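Local coordinates for protein PLP-Dependent L-Arginine Hydroxylase MppP (Streptomyces wadayamensis, PDB 6C9B) that uses pyridoxal 5'-phosphate to oxidise L-arginine, giving 4-hydroxy-2-ketoarginine and 2-ketoarginine as products, at residues B[83-88]-B[233-238]; B[151-156]-B[181-186]; B[185-190]-B[213-218]. All coordinates share one frame; numbering follows the deposited sequence.

Interaction 1 (B[83-88]-B[233-238])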
loop_
_atom_site.group_PDB
_atom_site.type_symbol
_atom_site.label_atom_id
_atom_site.label_comp_id
_atom_site.label_asym_id
_atom_site.label_seq_id
_atom_site.Cartn_x
_atom_site.Cartn_y
_atom_site.Cartn_z
ATOM N N ARG B 83 -8.184 8.445 15.308
ATOM C CA ARG B 83 -9.328 8.838 14.500
ATOM C C ARG B 83 -8.950 9.073 13.050
ATOM O O ARG B 83 -9.832 9.053 12.177
ATOM C CB ARG B 83 -9.966 10.095 15.089
ATOM C CG ARG B 83 -10.749 9.854 16.411
ATOM C CD ARG B 83 -11.981 8.961 16.215
ATOM N NE ARG B 83 -12.927 9.517 15.244
ATOM C CZ ARG B 83 -13.692 10.570 15.491
ATOM N NH1 ARG B 83 -13.647 11.175 16.674
ATOM N NH2 ARG B 83 -14.496 11.023 14.560
ATOM N N VAL B 84 -7.672 9.320 12.780
ATOM C CA VAL B 84 -7.161 9.451 11.423
ATOM C C VAL B 84 -6.191 8.298 11.221
ATOM O O VAL B 84 -5.127 8.272 11.854
ATOM C CB VAL B 84 -6.438 10.787 11.198
ATOM C CG1 VAL B 84 -5.804 10.840 9.766
ATOM C CG2 VAL B 84 -7.372 11.976 11.397
ATOM N N LEU B 85 -6.522 7.364 10.326
ATOM C CA LEU B 85 -5.656 6.223 10.059
ATOM C C LEU B 85 -4.800 6.536 8.837
ATOM O O LEU B 85 -5.336 6.740 7.741
ATOM C CB LEU B 85 -6.468 4.956 9.823
ATOM C CG LEU B 85 -7.462 4.658 10.945
ATOM C CD1 LEU B 85 -8.333 3.455 10.564
ATOM C CD2 LEU B 85 -6.739 4.405 12.221
ATOM N N SER B 86 -3.471 6.551 9.013
ATOM C CA SER B 86 -2.569 6.864 7.902
ATOM C C SER B 86 -2.265 5.579 7.139
ATOM O O SER B 86 -1.776 4.603 7.722
ATOM C CB SER B 86 -1.271 7.516 8.390
ATOM O OG SER B 86 -1.522 8.685 9.165
ATOM N N CYS B 87 -2.596 5.575 5.853
ATOM C CA CYS B 87 -2.456 4.417 4.975
ATOM C C CYS B 87 -1.393 4.704 3.923
ATOM O O CYS B 87 -1.086 5.865 3.634
ATOM C CB CYS B 87 -3.773 4.087 4.268
ATOM S SG CYS B 87 -5.139 3.880 5.453
ATOM N N TYR B 88 -0.854 3.641 3.323
ATOM C CA TYR B 88 0.135 3.828 2.254
ATOM C C TYR B 88 -0.389 4.677 1.101
ATOM O O TYR B 88 0.397 5.354 0.423
ATOM C CB TYR B 88 0.587 2.485 1.694
ATOM C CG TYR B 88 1.168 1.533 2.701
ATOM C CD1 TYR B 88 2.302 1.868 3.427
ATOM C CD2 TYR B 88 0.622 0.290 2.895
ATOM C CE1 TYR B 88 2.858 0.977 4.350
ATOM C CE2 TYR B 88 1.182 -0.608 3.779
ATOM C CZ TYR B 88 2.294 -0.250 4.504
ATOM O OH TYR B 88 2.845 -1.106 5.403
ATOM N N LEU B 233 -7.532 7.972 6.287
ATOM C CA LEU B 233 -8.879 7.423 6.439
ATOM C C LEU B 233 -9.432 7.945 7.751
ATOM O O LEU B 233 -8.929 7.594 8.826
ATOM C CB LEU B 233 -8.830 5.898 6.392
ATOM C CG LEU B 233 -10.122 5.089 6.381
ATOM C CD1 LEU B 233 -11.050 5.530 5.350
ATOM C CD2 LEU B 233 -9.782 3.590 6.198
ATOM N N VAL B 234 -10.407 8.851 7.652
ATOM C CA VAL B 234 -11.009 9.526 8.791
ATOM C C VAL B 234 -12.448 9.041 8.905
ATOM O O VAL B 234 -13.146 8.958 7.892
ATOM C CB VAL B 234 -10.966 11.061 8.626
ATOM C CG1 VAL B 234 -11.245 11.737 9.947
ATOM C CG2 VAL B 234 -9.630 11.555 8.036
ATOM N N PHE B 235 -12.885 8.680 10.117
ATOM C CA PHE B 235 -14.215 8.093 10.281
ATOM C C PHE B 235 -14.901 8.669 11.515
ATOM O O PHE B 235 -14.253 9.059 12.488
ATOM C CB PHE B 235 -14.125 6.562 10.378
ATOM C CG PHE B 235 -13.203 6.091 11.470
ATOM C CD1 PHE B 235 -11.833 5.941 11.229
ATOM C CD2 PHE B 235 -13.679 5.841 12.745
ATOM C CE1 PHE B 235 -10.998 5.536 12.232
ATOM C CE2 PHE B 235 -12.824 5.438 13.754
ATOM C CZ PHE B 235 -11.490 5.285 13.499
ATOM N N SER B 236 -16.223 8.740 11.442
ATOM C CA SER B 236 -17.040 9.135 12.580
ATOM C C SER B 236 -16.960 8.075 13.672
ATOM O O SER B 236 -16.712 6.896 13.413
ATOM C CB SER B 236 -18.489 9.348 12.130
ATOM O OG SER B 236 -19.106 8.157 11.648
ATOM N N GLU B 237 -17.171 8.513 14.919
ATOM C CA GLU B 237 -17.062 7.578 16.036
ATOM C C GLU B 237 -18.086 6.460 15.923
ATOM O O GLU B 237 -17.823 5.330 16.344
ATOM C CB GLU B 237 -17.237 8.306 17.367
ATOM C CG GLU B 237 -16.265 9.431 17.616
ATOM C CD GLU B 237 -16.206 9.813 19.085
ATOM O OE1 GLU B 237 -15.090 9.848 19.649
ATOM O OE2 GLU B 237 -17.280 10.058 19.679
ATOM N N ASP B 238 -19.253 6.754 15.361
ATOM C CA ASP B 238 -20.313 5.775 15.193
ATOM C C ASP B 238 -20.299 5.106 13.819
ATOM O O ASP B 238 -21.344 4.627 13.367
ATOM C CB ASP B 238 -21.669 6.448 15.419
ATOM C CG ASP B 238 -21.961 7.560 14.395
ATOM O OD1 ASP B 238 -21.066 7.912 13.576
ATOM O OD2 ASP B 238 -23.103 8.074 14.404
HETATM O O HOH W 1 -12.349 11.267 19.211
#
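Arg83 folds its side chain round to the carbonyl of Phe235. From CB, CG stands anti to the carbonyl carbon, beside the backbone N, and bends at chi2 (-65°) and chi3 (-58°) carry the chain round until Arg83 NE lies 3.1 Å from Phe235 O. Past CZ, Glu237 CG lies over one face of the guanidinium, toward its rim, 3.3 Å from Arg83 NH1. Arg83 NH2 closes the grip on the same Phe235 O at 2.9 Å, so one carbonyl oxygen takes two N-H groups side-on, almost in the guanidinium plane. After Arg83 the chain enters strand 84-87, which pairs antiparallel with strand 231-235 at one edge of the seven-stranded sheet of the fold-type I aminotransferase large domain. Leu85 and Leu233 form a hydrogen-bonded pair there, N to O in both directions and both bonds nearly straight. Val84 and Val234 stand side by side on one face of the sheet. On the other, Leu85 CD1 meets Phe235 CE1 at 3.8 Å, and helix 243-250 packs against both residues. At the arginine tip, Arg83 NH1 and Glu237 OE1 are 3.6 Å apart with the oxygen well out of the guanidinium plane, so charge alone links them directly; a water accepts from NH1 and donates to OE1.

Interaction 2 (B[151-156]-B[181-186])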
loop_
_atom_site.group_PDB
_atom_site.type_symbol
_atom_site.label_atom_id
_atom_site.label_comp_id
_atom_site.label_asym_id
_atom_site.label_seq_id
_atom_site.Cartn_x
_atom_site.Cartn_y
_atom_site.Cartn_z
ATOM N N GLY B 151 -26.533 1.367 1.321
ATOM C CA GLY B 151 -25.990 1.502 2.659
ATOM C C GLY B 151 -24.947 2.596 2.776
ATOM O O GLY B 151 -24.490 2.909 3.888
ATOM N N CYS B 152 -24.544 3.151 1.629
ATOM C CA CYS B 152 -23.467 4.130 1.550
ATOM C C CYS B 152 -23.681 4.942 0.290
ATOM O O CYS B 152 -24.097 4.399 -0.736
ATOM C CB CYS B 152 -22.099 3.456 1.508
ATOM S SG CYS B 152 -20.710 4.546 1.343
ATOM N N VAL B 153 -23.436 6.240 0.410
ATOM C CA VAL B 153 -23.348 7.175 -0.711
ATOM C C VAL B 153 -21.909 7.638 -0.748
ATOM O O VAL B 153 -21.380 8.073 0.279
ATOM C CB VAL B 153 -24.295 8.372 -0.522
ATOM C CG1 VAL B 153 -24.104 9.383 -1.640
ATOM C CG2 VAL B 153 -25.752 7.926 -0.462
ATOM N N PHE B 154 -21.259 7.494 -1.903
ATOM C CA PHE B 154 -19.832 7.784 -2.039
ATOM C C PHE B 154 -19.635 8.909 -3.049
ATOM O O PHE B 154 -20.027 8.771 -4.219
ATOM C CB PHE B 154 -19.083 6.539 -2.485
ATOM C CG PHE B 154 -17.590 6.656 -2.367
ATOM C CD1 PHE B 154 -16.870 7.492 -3.216
ATOM C CD2 PHE B 154 -16.909 5.923 -1.452
ATOM C CE1 PHE B 154 -15.488 7.588 -3.097
ATOM C CE2 PHE B 154 -15.537 6.008 -1.349
ATOM C CZ PHE B 154 -14.836 6.858 -2.165
ATOM N N VAL B 155 -18.993 10.001 -2.613
ATOM C CA VAL B 155 -18.789 11.173 -3.463
ATOM C C VAL B 155 -17.310 11.532 -3.490
ATOM O O VAL B 155 -16.680 11.711 -2.440
ATOM C CB VAL B 155 -19.605 12.389 -2.990
ATOM C CG1 VAL B 155 -19.342 13.613 -3.914
ATOM C CG2 VAL B 155 -21.088 12.074 -2.974
ATOM N N THR B 156 -16.766 11.631 -4.691
ATOM C CA THR B 156 -15.425 12.150 -4.911
ATOM C C THR B 156 -15.550 13.653 -5.124
ATOM O O THR B 156 -16.287 14.092 -6.018
ATOM C CB THR B 156 -14.832 11.467 -6.138
ATOM O OG1 THR B 156 -14.931 10.044 -5.986
ATOM C CG2 THR B 156 -13.367 11.861 -6.348
ATOM N N HIS B 181 -31.622 8.597 7.105
ATOM C CA HIS B 181 -31.778 7.222 6.637
ATOM C C HIS B 181 -30.805 6.217 7.263
ATOM O O HIS B 181 -30.913 5.014 6.985
ATOM C CB HIS B 181 -31.619 7.172 5.114
ATOM C CG HIS B 181 -32.779 7.755 4.377
ATOM N ND1 HIS B 181 -33.806 6.977 3.881
ATOM C CD2 HIS B 181 -33.096 9.038 4.075
ATOM C CE1 HIS B 181 -34.698 7.755 3.296
ATOM N NE2 HIS B 181 -34.296 9.009 3.402
ATOM N N GLY B 182 -29.844 6.660 8.070
ATOM C CA GLY B 182 -28.879 5.722 8.615
ATOM C C GLY B 182 -27.817 5.276 7.637
ATOM O O GLY B 182 -27.162 4.259 7.871
ATOM N N THR B 183 -27.608 6.035 6.563
ATOM C CA THR B 183 -26.679 5.721 5.493
ATOM C C THR B 183 -25.281 6.259 5.828
ATOM O O THR B 183 -25.151 7.319 6.439
ATOM C CB THR B 183 -27.181 6.375 4.198
ATOM O OG1 THR B 183 -28.597 6.212 4.090
ATOM C CG2 THR B 183 -26.534 5.776 2.971
ATOM N N VAL B 184 -24.245 5.548 5.383
ATOM C CA VAL B 184 -22.875 6.058 5.480
ATOM C C VAL B 184 -22.636 7.057 4.352
ATOM O O VAL B 184 -22.886 6.749 3.184
ATOM C CB VAL B 184 -21.842 4.918 5.391
ATOM C CG1 VAL B 184 -20.442 5.484 5.428
ATOM C CG2 VAL B 184 -22.012 3.910 6.530
ATOM N N LEU B 185 -22.132 8.241 4.686
ATOM C CA LEU B 185 -21.660 9.191 3.675
ATOM C C LEU B 185 -20.138 9.091 3.614
ATOM O O LEU B 185 -19.466 9.328 4.619
ATOM C CB LEU B 185 -22.098 10.620 4.002
ATOM C CG LEU B 185 -21.656 11.715 3.009
ATOM C CD1 LEU B 185 -22.022 11.372 1.607
ATOM C CD2 LEU B 185 -22.304 13.012 3.425
ATOM N N ALA B 186 -19.605 8.740 2.445
ATOM C CA ALA B 186 -18.170 8.578 2.250
ATOM C C ALA B 186 -17.703 9.582 1.225
ATOM O O ALA B 186 -18.340 9.733 0.184
ATOM C CB ALA B 186 -17.823 7.178 1.767
#
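Phe154 lays the CD2 side of its ring against the methyl of Ala186, where strands 152-156 and 184-188, the two parallel strands of a beta-alpha-beta unit connected by helix 168-181, run next to each other in the large-domain sheet. The ring reaches this spot with CG anti to the backbone N (chi1 -168°), putting Phe154 CD2 3.6 Å from Ala186 CB and leaving Ala186 O over one ring face, offset toward the rim. Cys152 uses the same trans arrangement: its SG runs forward along the sheet to 3.9 Å from Ala186 CB, so sulfur and ring share one small methyl. Val184 is on this face too, its CB beside Cys152 CB. On the opposite face Leu185 turns its CD1 branch back toward the neighbouring strand with chi2 at 52°, touching Val153 O at 3.6 Å, and the Leu185 side chain also packs on helix 168-181. That helix ends in a Schellman motif with Gly182 at C', and the chain then enters the new strand. Four backbone bonds, from Val184 N to Gly151 O through Val155 N to Ala186 O, lock the register. Just before the strand, Thr183 turns its methyl and not its hydroxyl to the partner: Thr183 CG2 rests 3.6 Å from Cys152 N.

Interaction 3 (B[185-190]-B[213-218])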
loop_
_atom_site.group_PDB
_atom_site.type_symbol
_atom_site.label_atom_id
_atom_site.label_comp_id
_atom_site.label_asym_id
_atom_site.label_seq_id
_atom_site.Cartn_x
_atom_site.Cartn_y
_atom_site.Cartn_z
ATOM N N LEU B 185 -22.132 8.241 4.686
ATOM C CA LEU B 185 -21.660 9.191 3.675
ATOM C C LEU B 185 -20.138 9.091 3.614
ATOM O O LEU B 185 -19.466 9.328 4.619
ATOM C CB LEU B 185 -22.098 10.620 4.002
ATOM C CG LEU B 185 -21.656 11.715 3.009
ATOM C CD1 LEU B 185 -22.022 11.372 1.607
ATOM C CD2 LEU B 185 -22.304 13.012 3.425
ATOM N N ALA B 186 -19.605 8.740 2.445
ATOM C CA ALA B 186 -18.170 8.578 2.250
ATOM C C ALA B 186 -17.703 9.582 1.225
ATOM O O ALA B 186 -18.340 9.733 0.184
ATOM C CB ALA B 186 -17.823 7.178 1.767
ATOM N N LEU B 187 -16.581 10.246 1.507
ATOM C CA LEU B 187 -16.030 11.241 0.616
ATOM C C LEU B 187 -14.599 10.873 0.275
ATOM O O LEU B 187 -13.842 10.450 1.153
ATOM C CB LEU B 187 -16.017 12.639 1.242
ATOM C CG LEU B 187 -17.322 13.194 1.777
ATOM C CD1 LEU B 187 -17.043 14.581 2.313
ATOM C CD2 LEU B 187 -18.352 13.205 0.690
ATOM N N ASP B 188 -14.236 11.037 -1.003
ATOM C CA ASP B 188 -12.847 10.927 -1.459
ATOM C C ASP B 188 -12.413 12.326 -1.880
ATOM O O ASP B 188 -12.936 12.878 -2.856
ATOM C CB ASP B 188 -12.725 9.929 -2.609
ATOM C CG ASP B 188 -11.328 9.866 -3.197
ATOM O OD1 ASP B 188 -10.550 10.850 -3.079
ATOM O OD2 ASP B 188 -11.010 8.830 -3.814
ATOM N N THR B 189 -11.457 12.892 -1.152
ATOM C CA THR B 189 -11.085 14.306 -1.299
ATOM C C THR B 189 -9.638 14.483 -1.763
ATOM O O THR B 189 -8.981 15.476 -1.434
ATOM C CB THR B 189 -11.343 15.041 0.016
ATOM O OG1 THR B 189 -10.628 14.411 1.077
ATOM C CG2 THR B 189 -12.840 14.995 0.360
ATOM N N SER B 190 -9.148 13.550 -2.585
ATOM C CA SER B 190 -7.791 13.618 -3.115
ATOM C C SER B 190 -7.458 14.967 -3.746
ATOM O O SER B 190 -6.323 15.453 -3.618
ATOM C CB SER B 190 -7.613 12.514 -4.156
ATOM O OG SER B 190 -6.323 12.590 -4.740
ATOM N N TRP B 213 -20.049 8.724 8.798
ATOM C CA TRP B 213 -19.268 9.238 7.686
ATOM C C TRP B 213 -17.842 8.712 7.694
ATOM O O TRP B 213 -17.281 8.322 8.718
ATOM C CB TRP B 213 -19.231 10.788 7.661
ATOM C CG TRP B 213 -18.740 11.449 8.920
ATOM C CD1 TRP B 213 -19.519 11.973 9.931
ATOM C CD2 TRP B 213 -17.370 11.679 9.326
ATOM N NE1 TRP B 213 -18.734 12.486 10.923
ATOM C CE2 TRP B 213 -17.415 12.319 10.589
ATOM C CE3 TRP B 213 -16.120 11.383 8.763
ATOM C CZ2 TRP B 213 -16.262 12.689 11.292
ATOM C CZ3 TRP B 213 -14.969 11.741 9.472
ATOM C CH2 TRP B 213 -15.053 12.392 10.720
ATOM N N VAL B 214 -17.258 8.739 6.505
ATOM C CA VAL B 214 -15.853 8.415 6.293
ATOM C C VAL B 214 -15.343 9.398 5.264
ATOM O O VAL B 214 -16.034 9.681 4.288
ATOM C CB VAL B 214 -15.665 6.971 5.780
ATOM C CG1 VAL B 214 -14.200 6.734 5.370
ATOM C CG2 VAL B 214 -16.061 5.990 6.819
ATOM N N VAL B 215 -14.132 9.917 5.471
ATOM C CA VAL B 215 -13.477 10.753 4.483
ATOM C C VAL B 215 -12.111 10.158 4.227
ATOM O O VAL B 215 -11.403 9.822 5.174
ATOM C CB VAL B 215 -13.322 12.215 4.932
ATOM C CG1 VAL B 215 -12.647 13.044 3.816
ATOM C CG2 VAL B 215 -14.676 12.814 5.306
ATOM N N ILE B 216 -11.747 10.020 2.958
ATOM C CA ILE B 216 -10.408 9.587 2.601
ATOM C C ILE B 216 -9.700 10.788 2.011
ATOM O O ILE B 216 -9.958 11.182 0.873
ATOM C CB ILE B 216 -10.405 8.416 1.616
ATOM C CG1 ILE B 216 -11.116 7.216 2.235
ATOM C CG2 ILE B 216 -8.967 8.028 1.310
ATOM C CD1 ILE B 216 -11.284 6.010 1.281
ATOM N N GLU B 217 -8.801 11.364 2.787
ATOM C CA GLU B 217 -7.930 12.395 2.260
ATOM C C GLU B 217 -6.736 11.732 1.587
ATOM O O GLU B 217 -6.424 10.560 1.816
ATOM C CB GLU B 217 -7.451 13.320 3.377
ATOM C CG GLU B 217 -8.523 13.910 4.276
ATOM C CD GLU B 217 -9.168 15.187 3.754
ATOM O OE1 GLU B 217 -10.122 15.660 4.416
ATOM O OE2 GLU B 217 -8.749 15.715 2.705
ATOM N N ASP B 218 -6.057 12.486 0.739
ATOM C CA ASP B 218 -4.901 11.955 0.029
ATOM C C ASP B 218 -3.910 13.087 -0.102
ATOM O O ASP B 218 -4.291 14.170 -0.548
ATOM C CB ASP B 218 -5.318 11.426 -1.362
ATOM C CG ASP B 218 -4.141 10.988 -2.245
ATOM O OD1 ASP B 218 -3.086 10.612 -1.711
ATOM O OD2 ASP B 218 -4.281 10.985 -3.500
HETATM O O HOH W 2 -8.528 10.256 -1.525
HETATM O O HOH W 3 -7.109 15.312 0.675
HETATM O O HOH W 4 -3.643 14.837 -3.100
#
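OG of Ser190 (chi1 177°) and CG of Asp218 (chi1 174°) each stand trans to their own backbone N, which places the hydroxyl by the carboxylate: Ser190 OG donates to Asp218 OD2 at 2.9 Å, from the anti side and slightly out of the carboxylate plane. Thr189 instead tucks OG1 between its backbone N and carbonyl carbon (chi1 57°), which brings Thr189 OG1 2.8 Å from Glu217 OE2. Its one proton may go to Glu217 OE2 or to Ile216 O, weakly either way. The firmer tie here is Thr189 N to Ile216 O at 3.0 Å, almost straight; within these segments the parallel ladder runs from Val214 N on Leu185 O to this bond. Asp188 OD1 accepts from Ser190 N in an Asx turn and, through a water, also reaches Ile216 O. Other waters bridge the strand ends: one donates to both Ser190 O and Asp218 O, while another sits among Thr189 O, Glu217 OE2 and Asp218 N. The carboxylates are also held from outside, Glu217 OE1 by Arg192 and Tyr203, Asp218 OD1 by Gly220 N. Asp188 OD2 lies close to N1 of the pyridoxal phosphate carried by the lysine at 221, consistent with the aspartate that faces the pyridine nitrogen in this family. The C-terminal ends of the strands lie near the cofactor, as in fold-type I enzymes, and the Asp218 side chain is about 7 Å from the bound hydroxyketo acid (nearest atoms). Farther back, Leu187 CD1 touches Val215 CG2 at 4.2 Å. Helix 202-209, which connects the two strands, packs on Leu185, Trp213 and Val215; helix 90-101 lies against Ile216 on the other face, strand 152-156 flanks Ala186, and strand 231-235 runs antiparallel beside 212-218.

All three contacts belong to one mixed sheet of the large domain; the first five of its seven strands, in order across it, are 84-87, 231-235, 212-218, 184-188 and 152-156. Interaction 1 pairs the first two, antiparallel; interactions 3 and 2 are parallel and share strand 184-188, with Leu185 and Ala186 in both. Centres of 1 and 3, and of 2 and 3, lie about 10 Å apart, those of 1 and 2 about 16 Å. Along the chain, 83-88 comes first, the segments of 2 and 3 follow, and 233-238 comes last, bringing the chain back to the first strand. Interactions 1 and 3 join directly through Val234 O and Val215 N, making a continuous sheet, in which the C-terminal ends of strands 184-188 and 212-218 face the cofactor side.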